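Aminopeptidase-like protein (Chaetomium thermophilum, PDB 5JM6) probably acts as a zinc-dependent aminopeptidase of the M18 family, and assembles as a dodecamer linked to the Cvt pathway of selective autophagy. Local coordinates at residues 259-262 / 263-267; 433-436 / 437-441. One frame throughout, in Å; residues are numbered along the deposited sequence.

Overall arrangement
Neither contact closes a loop: each is one turn-to-turn step inside a single helix, and they follow in series along the chain without nesting or crossing. Contact 1 comes first, on helix 259-268, which leads into strand 277-286 and rests on the six-stranded antiparallel sheet that includes strands 174-183 and 277-286. Contact 2 lies much later, on helix 430-443, packed against the large mixed sheet and helix 495-514. Their centres are 53 Å apart, on opposite sides of the chain's centre, and both lie away from the zinc sites. Each also meets another copy of the protein: contact 1 packs on Leu295 of one neighbouring subunit, contact 2 on Ile181 and Asn279 of a different one.

Contact 1 of 2, residues 259-262 / 263-267; sequences PKLV and KLILS
The carbonyl oxygen of Leu261 takes the amide N of Ile265 at 2.8 Å, one helical turn on, with an N-H...O angle of 161°. The same oxygen is brushed by Ile265 CG1: a chi1 of -65° places CG1 beside the residue's own backbone N, facing the preceding turn. From there Ile265 lies alongside Leu261, both side chains pointing the same way, with Leu261 CD1 4.2 Å from Ile265 CG1. Val262 and Leu266 repeat the pattern. Leu266 N bonds to Val262 O at 2.8 Å, and Val262 CG1, trans to the backbone N (chi1 176°), reaches forward to within 4.0 Å of Leu266 CD1.

These i to i+4 pairs form the buried side of the amphipathic helix 259-268. Leu261, Val262 and Ile265 all pack on Trp280 of strand 277-286, while Leu266 meets Ile277 at the start of that strand; Val176 and Val180 of strand 174-183 extend the apolar bed beneath Leu261 and Ile265.

On the outer side, Lys263 N bonds to Pro259 O at 3.1 Å, and the aliphatic part of the lysine runs back over that carbonyl, its CG 3.3 Å from Pro259 O. Leu264 N reaches Lys260 O less directly, at 3.2 Å and from above the carbonyl plane. The ammonium groups of Lys260 and Lys263 stay apart, 6.6 Å between the two NZ atoms. Lys260, Leu261 and Leu264 pack against Leu295 of a neighbouring subunit, where Lys260 also makes a long, weak ion pair with Asp296 of that subunit.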
ATOM      1  N   PRO A 259       2.244 -17.802 -47.623  1.00 40.84           N
ATOM      2  CA  PRO A 259       2.230 -18.363 -48.980  1.00 44.67           C
ATOM      3  C   PRO A 259       0.922 -19.072 -49.271  1.00 42.19           C
ATOM      4  O   PRO A 259       0.381 -19.007 -50.376  1.00 42.94           O
ATOM      5  CB  PRO A 259       3.389 -19.364 -48.964  1.00 47.04           C
ATOM      6  CG  PRO A 259       4.261 -18.929 -47.840  1.00 49.63           C
ATOM      7  CD  PRO A 259       3.340 -18.354 -46.810  1.00 43.16           C
ATOM      8  N   LYS A 260       0.417 -19.736 -48.243  1.00 44.62           N
ATOM      9  CA  LYS A 260      -0.766 -20.561 -48.351  1.00 41.46           C
ATOM     10  C   LYS A 260      -2.053 -19.755 -48.434  1.00 44.14           C
ATOM     11  O   LYS A 260      -3.041 -20.212 -49.009  1.00 47.53           O
ATOM     12  CB  LYS A 260      -0.821 -21.514 -47.168  1.00 44.76           C
ATOM     13  CG  LYS A 260      -0.621 -22.922 -47.612  1.00 57.35           C
ATOM     14  CD  LYS A 260      -0.596 -23.905 -46.485  1.00 70.49           C
ATOM     15  CE  LYS A 260       0.240 -25.085 -46.920  1.00 65.39           C
ATOM     16  NZ  LYS A 260      -0.003 -26.257 -46.054  1.00 76.02           N
ATOM     17  N   LEU A 261      -2.040 -18.562 -47.852  1.00 42.31           N
ATOM     18  CA  LEU A 261      -3.180 -17.664 -47.957  1.00 39.73           C
ATOM     19  C   LEU A 261      -3.237 -17.073 -49.359  1.00 41.13           C
ATOM     20  O   LEU A 261      -4.309 -16.967 -49.951  1.00 39.55           O
ATOM     21  CB  LEU A 261      -3.098 -16.556 -46.906  1.00 40.92           C
ATOM     22  CG  LEU A 261      -4.241 -15.539 -46.878  1.00 31.84           C
ATOM     23  CD1 LEU A 261      -5.574 -16.218 -46.600  1.00 31.13           C
ATOM     24  CD2 LEU A 261      -3.962 -14.458 -45.846  1.00 33.12           C
ATOM     25  N   VAL A 262      -2.073 -16.704 -49.887  1.00 41.09           N
ATOM     26  CA  VAL A 262      -1.979 -16.139 -51.228  1.00 40.48           C
ATOM     27  C   VAL A 262      -2.518 -17.112 -52.276  1.00 42.93           C
ATOM     28  O   VAL A 262      -3.325 -16.730 -53.126  1.00 39.37           O
ATOM     29  CB  VAL A 262      -0.527 -15.755 -51.575  1.00 38.15           C
ATOM     30  CG1 VAL A 262      -0.429 -15.251 -53.010  1.00 35.93           C
ATOM     31  CG2 VAL A 262      -0.015 -14.705 -50.602  1.00 35.79           C
ATOM     32  N   LYS A 263      -2.084 -18.369 -52.212  1.00 43.92           N
ATOM     33  CA  LYS A 263      -2.566 -19.380 -53.150  1.00 41.72           C
ATOM     34  C   LYS A 263      -4.062 -19.607 -52.988  1.00 44.38           C
ATOM     35  O   LYS A 263      -4.773 -19.823 -53.968  1.00 46.24           O
ATOM     36  CB  LYS A 263      -1.836 -20.709 -52.966  1.00 36.42           C
ATOM     37  CG  LYS A 263      -0.338 -20.667 -53.167  1.00 37.88           C
ATOM     38  CD  LYS A 263       0.233 -22.063 -52.983  1.00 38.19           C
ATOM     39  CE  LYS A 263       1.526 -22.038 -52.193  1.00 49.66           C
ATOM     40  NZ  LYS A 263       1.900 -23.397 -51.711  1.00 59.50           N
ATOM     41  N   LEU A 264      -4.532 -19.569 -51.745  1.00 43.64           N
ATOM     42  CA  LEU A 264      -5.947 -19.765 -51.478  1.00 45.26           C
ATOM     43  C   LEU A 264      -6.743 -18.617 -52.088  1.00 47.26           C
ATOM     44  O   LEU A 264      -7.759 -18.837 -52.740  1.00 44.49           O
ATOM     45  CB  LEU A 264      -6.210 -19.875 -49.974  1.00 41.93           C
ATOM     46  CG  LEU A 264      -7.505 -20.589 -49.580  1.00 47.01           C
ATOM     47  CD1 LEU A 264      -7.495 -22.017 -50.100  1.00 46.93           C
ATOM     48  CD2 LEU A 264      -7.701 -20.570 -48.073  1.00 44.12           C
ATOM     49  N   ILE A 265      -6.256 -17.394 -51.897  1.00 43.84           N
ATOM     50  CA  ILE A 265      -6.914 -16.214 -52.449  1.00 39.80           C
ATOM     51  C   ILE A 265      -6.880 -16.212 -53.983  1.00 44.47           C
ATOM     52  O   ILE A 265      -7.861 -15.830 -54.623  1.00 55.06           O
ATOM     53  CB  ILE A 265      -6.273 -14.913 -51.907  1.00 44.29           C
ATOM     54  CG1 ILE A 265      -6.490 -14.799 -50.393  1.00 39.79           C
ATOM     55  CG2 ILE A 265      -6.832 -13.688 -52.618  1.00 37.76           C
ATOM     56  CD1 ILE A 265      -7.942 -14.860 -49.963  1.00 35.15           C
ATOM     57  N   LEU A 266      -5.771 -16.652 -54.575  1.00 43.97           N
ATOM     58  CA  LEU A 266      -5.656 -16.659 -56.036  1.00 49.71           C
ATOM     59  C   LEU A 266      -6.645 -17.615 -56.699  1.00 52.48           C
ATOM     60  O   LEU A 266      -7.157 -17.325 -57.779  1.00 52.10           O
ATOM     61  CB  LEU A 266      -4.236 -17.024 -56.481  1.00 45.02           C
ATOM     62  CG  LEU A 266      -3.086 -16.021 -56.370  1.00 48.23           C
ATOM     63  CD1 LEU A 266      -1.763 -16.758 -56.481  1.00 42.86           C
ATOM     64  CD2 LEU A 266      -3.182 -14.946 -57.443  1.00 55.18           C
ATOM     65  N   SER A 267      -6.904 -18.757 -56.069  1.00 50.82           N
ATOM     66  CA  SER A 267      -7.835 -19.718 -56.650  1.00 48.77           C
ATOM     67  C   SER A 267      -9.260 -19.176 -56.594  1.00 47.59           C
ATOM     68  O   SER A 267     -10.026 -19.340 -57.543  1.00 54.79           O
ATOM     69  CB  SER A 267      -7.751 -21.069 -55.937  1.00 46.63           C
ATOM     70  OG  SER A 267      -8.677 -21.144 -54.868  1.00 63.32           O
TER

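Contact 2 of 2, residues 433-436 / 437-441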
ATOM      1  N   MET A 433     -38.170  14.616 -30.453  1.00 37.47           N
ATOM      2  CA  MET A 433     -38.996  13.545 -29.909  1.00 35.65           C
ATOM      3  C   MET A 433     -40.468  13.734 -30.273  1.00 35.18           C
ATOM      4  O   MET A 433     -41.166  12.761 -30.549  1.00 36.51           O
ATOM      5  CB  MET A 433     -38.825  13.447 -28.389  1.00 35.68           C
ATOM      6  CG  MET A 433     -37.606  12.628 -27.976  1.00 47.23           C
ATOM      7  SD  MET A 433     -37.366  12.381 -26.202  1.00 57.35           S
ATOM      8  CE  MET A 433     -36.996  14.047 -25.663  1.00 41.87           C
ATOM      9  N   ALA A 434     -40.933  14.980 -30.288  1.00 30.47           N
ATOM     10  CA  ALA A 434     -42.316  15.264 -30.656  1.00 33.18           C
ATOM     11  C   ALA A 434     -42.604  14.795 -32.080  1.00 36.95           C
ATOM     12  O   ALA A 434     -43.650  14.207 -32.351  1.00 32.61           O
ATOM     13  CB  ALA A 434     -42.615  16.749 -30.514  1.00 37.60           C
ATOM     14  N   ILE A 435     -41.658  15.046 -32.980  1.00 36.50           N
ATOM     15  CA  ILE A 435     -41.796  14.651 -34.377  1.00 33.61           C
ATOM     16  C   ILE A 435     -41.806  13.132 -34.544  1.00 34.31           C
ATOM     17  O   ILE A 435     -42.688  12.581 -35.201  1.00 35.69           O
ATOM     18  CB  ILE A 435     -40.662  15.247 -35.237  1.00 34.47           C
ATOM     19  CG1 ILE A 435     -40.739  16.775 -35.228  1.00 36.79           C
ATOM     20  CG2 ILE A 435     -40.729  14.718 -36.663  1.00 27.33           C
ATOM     21  CD1 ILE A 435     -39.460  17.448 -35.659  1.00 28.65           C
ATOM     22  N   LEU A 436     -40.832  12.454 -33.943  1.00 31.15           N
ATOM     23  CA  LEU A 436     -40.700  11.013 -34.138  1.00 33.72           C
ATOM     24  C   LEU A 436     -41.743  10.219 -33.354  1.00 39.60           C
ATOM     25  O   LEU A 436     -42.118   9.122 -33.762  1.00 36.56           O
ATOM     26  CB  LEU A 436     -39.297  10.541 -33.760  1.00 34.84           C
ATOM     27  CG  LEU A 436     -38.096  11.125 -34.506  1.00 32.14           C
ATOM     28  CD1 LEU A 436     -36.832  10.649 -33.832  1.00 34.47           C
ATOM     29  CD2 LEU A 436     -38.093  10.731 -35.975  1.00 31.84           C
ATOM     30  N   ASP A 437     -42.208  10.757 -32.229  1.00 44.72           N
ATOM     31  CA  ASP A 437     -43.332  10.137 -31.538  1.00 42.23           C
ATOM     32  C   ASP A 437     -44.581  10.259 -32.402  1.00 39.86           C
ATOM     33  O   ASP A 437     -45.409   9.350 -32.449  1.00 40.35           O
ATOM     34  CB  ASP A 437     -43.568  10.769 -30.164  1.00 39.18           C
ATOM     35  CG  ASP A 437     -42.691  10.160 -29.089  1.00 46.75           C
ATOM     36  OD1 ASP A 437     -41.961   9.195 -29.396  1.00 48.49           O
ATOM     37  OD2 ASP A 437     -42.744  10.633 -27.934  1.00 46.06           O
ATOM     38  N   ARG A 438     -44.701  11.386 -33.098  1.00 40.57           N
ATOM     39  CA  ARG A 438     -45.834  11.625 -33.981  1.00 37.57           C
ATOM     40  C   ARG A 438     -45.781  10.714 -35.204  1.00 41.68           C
ATOM     41  O   ARG A 438     -46.797  10.153 -35.613  1.00 44.89           O
ATOM     42  CB  ARG A 438     -45.872  13.093 -34.408  1.00 34.76           C
ATOM     43  CG  ARG A 438     -46.861  13.402 -35.515  1.00 38.33           C
ATOM     44  CD  ARG A 438     -48.295  13.300 -35.031  1.00 41.80           C
ATOM     45  NE  ARG A 438     -49.235  13.745 -36.055  1.00 44.65           N
ATOM     46  CZ  ARG A 438     -50.442  13.222 -36.239  1.00 44.31           C
ATOM     47  NH1 ARG A 438     -50.858  12.227 -35.466  1.00 47.99           N
ATOM     48  NH2 ARG A 438     -51.232  13.690 -37.196  1.00 37.18           N
ATOM     49  N   ILE A 439     -44.597  10.562 -35.787  1.00 38.38           N
ATOM     50  CA  ILE A 439     -44.435   9.653 -36.913  1.00 41.16           C
ATOM     51  C   ILE A 439     -44.717   8.218 -36.470  1.00 40.67           C
ATOM     52  O   ILE A 439     -45.392   7.466 -37.176  1.00 37.10           O
ATOM     53  CB  ILE A 439     -43.029   9.774 -37.537  1.00 39.57           C
ATOM     54  CG1 ILE A 439     -42.984  11.002 -38.450  1.00 36.23           C
ATOM     55  CG2 ILE A 439     -42.668   8.523 -38.322  1.00 40.92           C
ATOM     56  CD1 ILE A 439     -41.684  11.189 -39.186  1.00 33.97           C
ATOM     57  N   ALA A 440     -44.238   7.855 -35.283  1.00 41.45           N
ATOM     58  CA  ALA A 440     -44.469   6.518 -34.744  1.00 40.23           C
ATOM     59  C   ALA A 440     -45.956   6.197 -34.635  1.00 39.95           C
ATOM     60  O   ALA A 440     -46.364   5.050 -34.819  1.00 40.61           O
ATOM     61  CB  ALA A 440     -43.804   6.371 -33.387  1.00 35.22           C
ATOM     62  N   GLU A 441     -46.769   7.205 -34.343  1.00 37.22           N
ATOM     63  CA  GLU A 441     -48.198   6.976 -34.188  1.00 37.32           C
ATOM     64  C   GLU A 441     -48.879   6.755 -35.536  1.00 42.84           C
ATOM     65  O   GLU A 441     -49.806   5.951 -35.646  1.00 44.47           O
ATOM     66  CB  GLU A 441     -48.855   8.137 -33.450  1.00 37.06           C
ATOM     67  CG  GLU A 441     -50.364   8.037 -33.404  1.00 46.44           C
ATOM     68  CD  GLU A 441     -50.994   9.180 -32.655  1.00 58.70           C
ATOM     69  OE1 GLU A 441     -50.242  10.016 -32.113  1.00 58.61           O
ATOM     70  OE2 GLU A 441     -52.241   9.243 -32.604  1.00 65.84           O
TER
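Ile435 and Ile439 lie on the buried, densely surrounded side of the helix. The backbone bond from Ile439 N to Ile435 O is 2.8 Å, while the side chains make a loose apolar contact, Ile435 CG2 lying 4.4 Å from Ile439 CD1. Phe386 and Trp510 pack on Ile435, and Phe506 and Val513 on Ile439. Leu436 packs on the sheet as well, sharing Phe386 with Ile435 and reaching Val388, Ala475 and Val477; its carbonyl oxygen receives Ala440 N at 2.9 Å, with Ala440 CB also close by.

This is an α-helix laid against the large mixed β-sheet of the M18 peptidase fold, in contact with helix 495-514. Asp437 N bonds back to Met433 O at 2.8 Å, and chi1 of -85° sets the carboxylate carbon CG beside that N, 3.3 Å from Met433 O. The carboxylate then reaches beyond the helix, OD2 in a salt bridge with Arg449 and OD1 hydrogen-bonded to Asn447. Replaced by alanine, Asp437 would lose both carboxylate bonds, which would probably leave Arg449 without this charged partner and Asn447 less firmly held.

The more open side belongs to Arg438. It touches the preceding turn through CB, 3.2 Å from Ala434 O, before its chain bends at chi2 (70°) and leads away, packing on Val513 and ending in a salt bridge with Glu516.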